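Local coordinates for protein Exo-arabinanase (Penicillium chrysogenum, PDB 3A72) that hydrolyses alpha-1,5-linked L-arabinan as an exo-acting enzyme, probably releasing arabinobiose units from chain ends, at residues L6-I11 against C308-G313; Y77-Q82 against D115-A120; V271-G276 against T281-S286. All coordinates share one frame; numbering follows the deposited sequence.

Overall arrangement
The chain forms a six-bladed beta-propeller, and the three contacts sit in different places round it. Strand 6-10, near the N terminus, runs beside strand 344-350 in the last blade, and interaction 1 sets it against the loop 308-313 that leads into that blade; the long loop it closes holds both other contacts. Interaction 2 comes next and packs 77-82, the lead-in to strand 82-87, on strand 114-121 of the same blade, while bringing two residues to the bound arabinose. Interaction 3 follows in series, a beta hairpin in the blade of strands 269-273 to 304-306. It lies about 29 Å from interaction 2, centre to centre, across the chain's middle, and about 17 Å from interaction 1.

Interaction 1: residues L6-I11 against C308-G313; sequences LTNVTI and CPEEHG
Thr-7 lays both branches of its side chain against the ring of Pro-309: OG1 and CG2 each come to 3.8 Å from Pro-309 CB, with the two side chains inclined to one another. With chi1 at -65°, CG2 is anti to the backbone N and OG1 sits beside it, and the fork of hydroxyl and methyl faces the one ring carbon. Glu-310, next after Pro-309, bends at chi2 (68°) and brings its carboxylate up to the backbone of Asn-8, where Glu-310 OE1 lies 3.9 Å from Asn-8 CA. No direct hydrogen bond joins the segments. The link is indirect: Ser-347 OG is hydrogen-bonded to both Asn-8 N and Glu-310 OE1. The two serine hydroxyls, Ser-347 on OE1 and Ser-345 on OE2, hold the carboxylate of the buried Glu-310. A water adds a second bridge, accepting from Glu-311 N at 2.9 Å and giving a weak bond to Asn-8 OD1, which also takes a bond from Arg-343 NH2. Asn-8 has a positive phi of 60° and faces Val-346 together with Val-9, a G1 beta bulge in the N-terminal strand that completes the last blade beside strand 344-350, the "Velcro" closure of a beta-propeller.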
# COMPACT_ATOMS: atom_id res chain seq x y z
N LEU A 6 -16.48 6.74 12.78
CA LEU A 6 -16.59 5.38 13.22
C LEU A 6 -15.28 4.99 13.89
O LEU A 6 -14.22 5.41 13.43
CB LEU A 6 -16.83 4.41 12.04
CG LEU A 6 -18.12 4.59 11.28
CD1 LEU A 6 -18.09 3.72 10.00
CD2 LEU A 6 -19.33 4.22 12.12
N THR A 7 -15.33 4.15 14.91
CA THR A 7 -14.12 3.75 15.58
C THR A 7 -14.05 2.26 15.71
O THR A 7 -14.94 1.61 16.30
CB THR A 7 -14.02 4.41 16.98
OG1 THR A 7 -13.90 5.83 16.74
CG2 THR A 7 -12.83 3.90 17.77
N ASN A 8 -12.98 1.67 15.17
CA ASN A 8 -12.62 0.29 15.41
C ASN A 8 -13.68 -0.71 14.99
O ASN A 8 -13.93 -1.69 15.71
CB ASN A 8 -12.22 0.08 16.89
CG ASN A 8 -11.48 -1.21 17.08
OD1 ASN A 8 -10.78 -1.69 16.19
ND2 ASN A 8 -11.65 -1.75 18.29
N VAL A 9 -14.29 -0.48 13.83
CA VAL A 9 -15.27 -1.41 13.27
C VAL A 9 -14.56 -2.65 12.79
O VAL A 9 -13.57 -2.56 12.07
CB VAL A 9 -16.06 -0.78 12.15
CG1 VAL A 9 -17.01 -1.75 11.52
CG2 VAL A 9 -16.80 0.47 12.63
N THR A 10 -15.06 -3.83 13.15
CA THR A 10 -14.49 -5.07 12.66
C THR A 10 -14.92 -5.39 11.24
O THR A 10 -16.12 -5.50 10.95
CB THR A 10 -14.93 -6.25 13.50
OG1 THR A 10 -14.68 -6.00 14.81
CG2 THR A 10 -14.16 -7.50 13.14
N ILE A 11 -13.97 -5.52 10.35
CA ILE A 11 -14.24 -6.01 9.02
C ILE A 11 -14.19 -7.53 9.00
O ILE A 11 -15.06 -8.19 8.43
CB ILE A 11 -13.23 -5.44 7.98
CG1 ILE A 11 -13.27 -3.90 7.98
CG2 ILE A 11 -13.49 -6.05 6.62
CD1 ILE A 11 -12.40 -3.24 6.94
N CYS A 308 -5.38 9.54 16.72
CA CYS A 308 -6.13 8.68 15.82
C CYS A 308 -6.77 7.57 16.64
O CYS A 308 -6.12 6.96 17.46
CB CYS A 308 -5.18 8.13 14.77
SG CYS A 308 -5.95 6.94 13.61
N PRO A 309 -8.08 7.28 16.41
CA PRO A 309 -8.75 6.25 17.21
C PRO A 309 -8.50 4.84 16.74
O PRO A 309 -8.91 3.89 17.45
CB PRO A 309 -10.22 6.56 17.01
CG PRO A 309 -10.29 7.20 15.67
CD PRO A 309 -9.02 8.01 15.52
N GLU A 310 -7.87 4.61 15.59
CA GLU A 310 -7.54 3.28 15.09
C GLU A 310 -6.19 2.84 15.64
O GLU A 310 -5.26 3.63 15.71
CB GLU A 310 -7.48 3.31 13.59
CG GLU A 310 -7.19 1.98 12.93
CD GLU A 310 -8.28 0.96 13.06
OE1 GLU A 310 -9.43 1.22 13.38
OE2 GLU A 310 -7.86 -0.23 12.78
N GLU A 311 -6.11 1.58 16.03
CA GLU A 311 -4.85 1.04 16.53
C GLU A 311 -3.75 1.14 15.50
O GLU A 311 -3.99 1.20 14.29
CB GLU A 311 -5.07 -0.43 16.90
CG GLU A 311 -5.38 -1.35 15.74
CD GLU A 311 -5.66 -2.80 16.16
OE1 GLU A 311 -6.11 -3.04 17.31
OE2 GLU A 311 -5.45 -3.70 15.32
N HIS A 312 -2.51 1.15 16.00
CA HIS A 312 -1.38 1.03 15.11
C HIS A 312 -1.35 -0.36 14.46
O HIS A 312 -1.83 -1.33 15.02
CB HIS A 312 -0.06 1.29 15.84
CG HIS A 312 0.52 0.14 16.52
ND1 HIS A 312 0.12 -0.36 17.68
CD2 HIS A 312 1.53 -0.69 16.07
CE1 HIS A 312 0.85 -1.43 18.01
NE2 HIS A 312 1.72 -1.63 17.04
N GLY A 313 -0.77 -0.43 13.26
CA GLY A 313 -0.57 -1.72 12.64
C GLY A 313 0.37 -1.59 11.46
O GLY A 313 0.63 -0.53 10.94
O HOH W 1 -8.44 -0.09 16.25

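Interaction 2: residues Y77-Q82 against D115-A120; sequences YGLRYQ and DIVLYA. With AHR (alpha-L-arabinofuranose), chain B.
Leu-79 directs its two methyls at Val-117 and Tyr-119, which stand on one face of strand 114-121. Its CG is anti to the carbonyl carbon (chi1 -61°), which carries the methyls toward 115-120. Leu-79 CD2 meets Val-117 CG2 at 3.9 Å, the two side chains lying at a slant to one another, and Leu-79 CD1 approaches Tyr-119 CE2 at 4.2 Å, obliquely to the ring. Val-117 CG2 in turn lies at the edge of the Tyr-119 ring, in its plane, so leucine, valine and tyrosine form one small buried apolar cluster. Tyr-119 OH is hydrogen-bonded to Thr-73 OG1, which holds the hydroxyl end of the ring. Past Leu-79 the chain turns a corner at Tyr-81, and the next two side chains serve the arabinose. Tyr-81 offers a ring face to AHR C5, which sits 3.7 Å above the ring centre, a CH-pi-like approach. Gln-82 NE2 gives a nearly straight bond (170°) to AHR O5 at 2.9 Å, while its OE1 accepts from Glu-151 N, so the amide's orientation is set at both ends. Arg-80 and Tyr-81 both face Ser-105 in a classic bulge. Thus strand 79-80 lies along strand 100-106, Leu-79 reaches past it to strand 114-121, and Val-117 also touches His-133 on strand 129-137.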
# COMPACT_ATOMS: atom_id res chain seq x y z
N TYR A 77 -0.00 -21.36 -6.56
CA TYR A 77 0.87 -21.27 -5.39
C TYR A 77 0.12 -20.73 -4.19
O TYR A 77 0.33 -21.17 -3.03
CB TYR A 77 2.08 -20.38 -5.63
CG TYR A 77 2.99 -20.74 -6.78
CD1 TYR A 77 3.01 -22.01 -7.35
CD2 TYR A 77 3.83 -19.79 -7.34
CE1 TYR A 77 3.86 -22.30 -8.41
CE2 TYR A 77 4.66 -20.05 -8.39
CZ TYR A 77 4.67 -21.29 -8.93
OH TYR A 77 5.52 -21.53 -10.01
N GLY A 78 -0.72 -19.72 -4.43
CA GLY A 78 -1.39 -18.95 -3.38
C GLY A 78 -1.10 -17.46 -3.56
O GLY A 78 0.05 -17.06 -3.72
N LEU A 79 -2.18 -16.67 -3.54
CA LEU A 79 -2.02 -15.19 -3.52
C LEU A 79 -1.84 -14.81 -2.08
O LEU A 79 -2.80 -14.78 -1.29
CB LEU A 79 -3.20 -14.50 -4.18
CG LEU A 79 -3.43 -14.83 -5.65
CD1 LEU A 79 -4.47 -13.90 -6.26
CD2 LEU A 79 -2.11 -14.83 -6.46
N ARG A 80 -0.59 -14.64 -1.69
CA ARG A 80 -0.15 -14.74 -0.31
C ARG A 80 0.20 -13.45 0.37
O ARG A 80 -0.19 -13.22 1.53
CB ARG A 80 1.05 -15.72 -0.24
CG ARG A 80 1.44 -16.11 1.19
CD ARG A 80 2.58 -17.18 1.21
NE ARG A 80 2.23 -18.32 0.36
CZ ARG A 80 1.44 -19.31 0.68
NH1 ARG A 80 0.99 -19.45 1.94
NH2 ARG A 80 1.12 -20.22 -0.23
N TYR A 81 1.00 -12.61 -0.31
CA TYR A 81 1.54 -11.39 0.28
C TYR A 81 1.13 -10.14 -0.55
O TYR A 81 1.08 -10.17 -1.78
CB TYR A 81 3.04 -11.38 0.35
CG TYR A 81 3.70 -12.24 1.42
CD1 TYR A 81 2.99 -12.88 2.45
CD2 TYR A 81 5.10 -12.39 1.40
CE1 TYR A 81 3.65 -13.65 3.41
CE2 TYR A 81 5.75 -13.15 2.33
CZ TYR A 81 5.01 -13.78 3.34
OH TYR A 81 5.65 -14.54 4.32
N GLN A 82 0.92 -9.06 0.19
CA GLN A 82 1.03 -7.71 -0.35
C GLN A 82 0.06 -7.41 -1.50
O GLN A 82 0.43 -6.97 -2.56
CB GLN A 82 2.48 -7.44 -0.76
CG GLN A 82 3.41 -7.54 0.44
CD GLN A 82 4.72 -8.25 0.19
OE1 GLN A 82 5.21 -8.33 -0.95
NE2 GLN A 82 5.33 -8.73 1.26
N ASP A 115 6.08 -13.50 -7.07
CA ASP A 115 5.57 -13.20 -8.39
C ASP A 115 4.41 -12.23 -8.24
O ASP A 115 3.30 -12.62 -7.84
CB ASP A 115 5.13 -14.47 -9.10
CG ASP A 115 4.65 -14.32 -10.48
OD1 ASP A 115 4.65 -13.25 -11.08
OD2 ASP A 115 4.24 -15.40 -11.07
N ILE A 116 4.66 -10.96 -8.53
CA ILE A 116 3.62 -9.93 -8.48
C ILE A 116 2.80 -10.07 -9.74
O ILE A 116 3.32 -9.85 -10.86
CB ILE A 116 4.21 -8.52 -8.33
CG1 ILE A 116 4.99 -8.39 -7.05
CG2 ILE A 116 3.10 -7.50 -8.43
CD1 ILE A 116 5.82 -7.12 -6.96
N VAL A 117 1.55 -10.45 -9.55
CA VAL A 117 0.58 -10.71 -10.62
C VAL A 117 -0.54 -9.67 -10.55
O VAL A 117 -0.79 -9.06 -9.51
CB VAL A 117 0.04 -12.13 -10.53
CG1 VAL A 117 1.15 -13.15 -10.82
CG2 VAL A 117 -0.68 -12.43 -9.22
N LEU A 118 -1.19 -9.49 -11.69
CA LEU A 118 -2.26 -8.54 -11.90
C LEU A 118 -3.54 -9.26 -12.33
O LEU A 118 -3.52 -9.96 -13.34
CB LEU A 118 -1.86 -7.47 -12.95
CG LEU A 118 -2.82 -6.31 -13.09
CD1 LEU A 118 -2.82 -5.43 -11.88
CD2 LEU A 118 -2.49 -5.54 -14.36
N TYR A 119 -4.61 -9.05 -11.57
CA TYR A 119 -5.96 -9.53 -11.83
C TYR A 119 -6.87 -8.32 -12.07
O TYR A 119 -6.66 -7.22 -11.56
CB TYR A 119 -6.49 -10.34 -10.61
CG TYR A 119 -5.98 -11.77 -10.67
CD1 TYR A 119 -6.80 -12.79 -11.09
CD2 TYR A 119 -4.68 -12.11 -10.34
CE1 TYR A 119 -6.37 -14.10 -11.16
CE2 TYR A 119 -4.20 -13.40 -10.43
CZ TYR A 119 -5.05 -14.40 -10.84
OH TYR A 119 -4.52 -15.68 -10.96
N ALA A 120 -7.93 -8.53 -12.86
CA ALA A 120 -8.89 -7.48 -13.18
C ALA A 120 -10.30 -7.99 -13.00
O ALA A 120 -10.64 -9.16 -13.29
CB ALA A 120 -8.72 -7.00 -14.59
O5 AHR B . 3.87 -8.72 3.79
C5 AHR B . 4.34 -9.91 4.48
C4 AHR B . 5.69 -9.62 5.08
O4 AHR B . 6.64 -9.38 3.98
C3 AHR B . 6.29 -10.84 5.76
O3 AHR B . 5.84 -10.98 7.12
C2 AHR B . 7.79 -10.47 5.74
O2 AHR B . 8.65 -11.63 5.79
C1 AHR B . 7.95 -9.74 4.40

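Interaction 3: residues V271-G276 against T281-S286; sequences VWTPYG and TIIVSS
Val-271 and Ile-283 pair within an antiparallel beta hairpin that forms the first two strands of a propeller blade. Packing is tightest where Thr-273, Thr-281 and Ile-283 are buried on one face. There Val-271 CG2, itself partly exposed, rests on Ile-283 CB at 3.9 Å, and Thr-273 and Thr-281 stand side by side, pointing the same way, with Thr-273 CG2 3.9 Å from Thr-281 CB. Leu-318, Val-320 and Leu-351 cover this face from strand 317-320 and the C-terminal helix. The backbones are zipped by two hydrogen-bonded pairs, Val-271 with Ile-283 and Thr-273 with Thr-281, each with a bond both ways. Between them Trp-272 and Ile-282 form the non-hydrogen-bonded pair, their CA atoms 4.4 Å apart, and their side chains go to the other face. Trp-272 is partly exposed: with CG anti to the backbone N (chi1 176°), its CD1 lies 3.5 Å from Thr-281 O, obliquely to the ring, and farther off meets Ile-282 CG1. Pro-274 N lies over one indole face, offset toward the rim, and NE1 donates to Asn-279 O in the connecting loop. Beyond the strand, Pro-274 is exposed. Thr-273 OG1 accepts from Tyr-275 N at 3.0 Å, an ST turn, and is also hydrogen-bonded to Gly-326 O. Finally, Thr-281 OG1, set beside its own backbone N, donates to Tyr-275 O at 2.8 Å, approaching with an 18° tilt from the carbonyl plane.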
# COMPACT_ATOMS: atom_id res chain seq x y z
N VAL A 271 -1.82 9.88 1.88
CA VAL A 271 -2.99 10.33 1.13
C VAL A 271 -3.03 11.87 1.19
O VAL A 271 -2.31 12.48 1.97
CB VAL A 271 -4.30 9.72 1.67
CG1 VAL A 271 -4.31 8.24 1.45
CG2 VAL A 271 -4.54 10.10 3.13
N TRP A 272 -3.89 12.44 0.38
CA TRP A 272 -4.12 13.88 0.35
C TRP A 272 -5.62 14.16 0.32
O TRP A 272 -6.34 13.53 -0.41
CB TRP A 272 -3.38 14.53 -0.84
CG TRP A 272 -3.67 16.00 -0.94
CD1 TRP A 272 -3.02 17.01 -0.35
CD2 TRP A 272 -4.73 16.61 -1.70
NE1 TRP A 272 -3.58 18.23 -0.66
CE2 TRP A 272 -4.65 18.00 -1.50
CE3 TRP A 272 -5.74 16.11 -2.53
CZ2 TRP A 272 -5.52 18.91 -2.08
CZ3 TRP A 272 -6.62 17.00 -3.12
CH2 TRP A 272 -6.49 18.36 -2.90
N THR A 273 -6.02 15.18 1.12
CA THR A 273 -7.41 15.68 1.08
C THR A 273 -7.39 17.16 0.73
O THR A 273 -6.51 17.88 1.18
CB THR A 273 -8.09 15.50 2.44
OG1 THR A 273 -9.39 16.12 2.36
CG2 THR A 273 -7.33 16.10 3.58
N PRO A 274 -8.44 17.66 0.04
CA PRO A 274 -8.60 19.10 -0.04
C PRO A 274 -8.85 19.81 1.26
O PRO A 274 -8.69 21.03 1.32
CB PRO A 274 -9.87 19.23 -0.97
CG PRO A 274 -10.01 17.91 -1.65
CD PRO A 274 -9.47 16.91 -0.72
N TYR A 275 -9.34 19.09 2.28
CA TYR A 275 -9.65 19.72 3.55
C TYR A 275 -8.38 20.20 4.25
O TYR A 275 -7.29 19.65 4.07
CB TYR A 275 -10.42 18.72 4.47
CG TYR A 275 -11.90 18.76 4.23
CD1 TYR A 275 -12.41 18.28 3.01
CD2 TYR A 275 -12.78 19.30 5.10
CE1 TYR A 275 -13.73 18.33 2.71
CE2 TYR A 275 -14.18 19.36 4.84
CZ TYR A 275 -14.61 18.84 3.61
OH TYR A 275 -16.00 18.92 3.40
N GLY A 276 -8.60 21.21 5.09
CA GLY A 276 -7.61 21.70 6.00
C GLY A 276 -6.90 22.96 5.71
O GLY A 276 -6.20 23.50 6.57
N THR A 281 -4.32 18.86 2.78
CA THR A 281 -3.53 18.22 3.81
C THR A 281 -3.04 16.86 3.30
O THR A 281 -3.85 16.04 2.90
CB THR A 281 -4.35 18.04 5.10
OG1 THR A 281 -4.93 19.31 5.49
CG2 THR A 281 -3.50 17.59 6.25
N ILE A 282 -1.75 16.64 3.42
CA ILE A 282 -1.17 15.30 3.26
C ILE A 282 -1.27 14.62 4.62
O ILE A 282 -0.93 15.24 5.65
CB ILE A 282 0.29 15.33 2.78
CG1 ILE A 282 0.50 16.21 1.56
CG2 ILE A 282 0.79 13.90 2.52
CD1 ILE A 282 1.96 16.44 1.21
N ILE A 283 -1.70 13.37 4.63
CA ILE A 283 -1.87 12.59 5.87
C ILE A 283 -1.05 11.32 5.71
O ILE A 283 -1.20 10.61 4.70
CB ILE A 283 -3.33 12.31 6.14
CG1 ILE A 283 -4.17 13.58 6.10
CG2 ILE A 283 -3.48 11.58 7.50
CD1 ILE A 283 -5.66 13.33 6.25
N VAL A 284 -0.18 11.05 6.68
CA VAL A 284 0.72 9.92 6.67
C VAL A 284 0.53 9.08 7.92
O VAL A 284 0.37 9.59 9.05
CB VAL A 284 2.19 10.41 6.56
CG1 VAL A 284 3.22 9.33 6.96
CG2 VAL A 284 2.45 10.89 5.15
N SER A 285 0.58 7.76 7.73
CA SER A 285 0.67 6.77 8.79
C SER A 285 2.01 6.04 8.66
O SER A 285 2.56 5.89 7.57
CB SER A 285 -0.48 5.76 8.65
OG SER A 285 -0.45 4.75 9.63
N SER A 286 2.51 5.57 9.79
CA SER A 286 3.61 4.64 9.87
C SER A 286 3.07 3.30 10.42
O SER A 286 1.94 3.20 10.84
CB SER A 286 4.74 5.11 10.78
OG SER A 286 4.31 4.92 12.13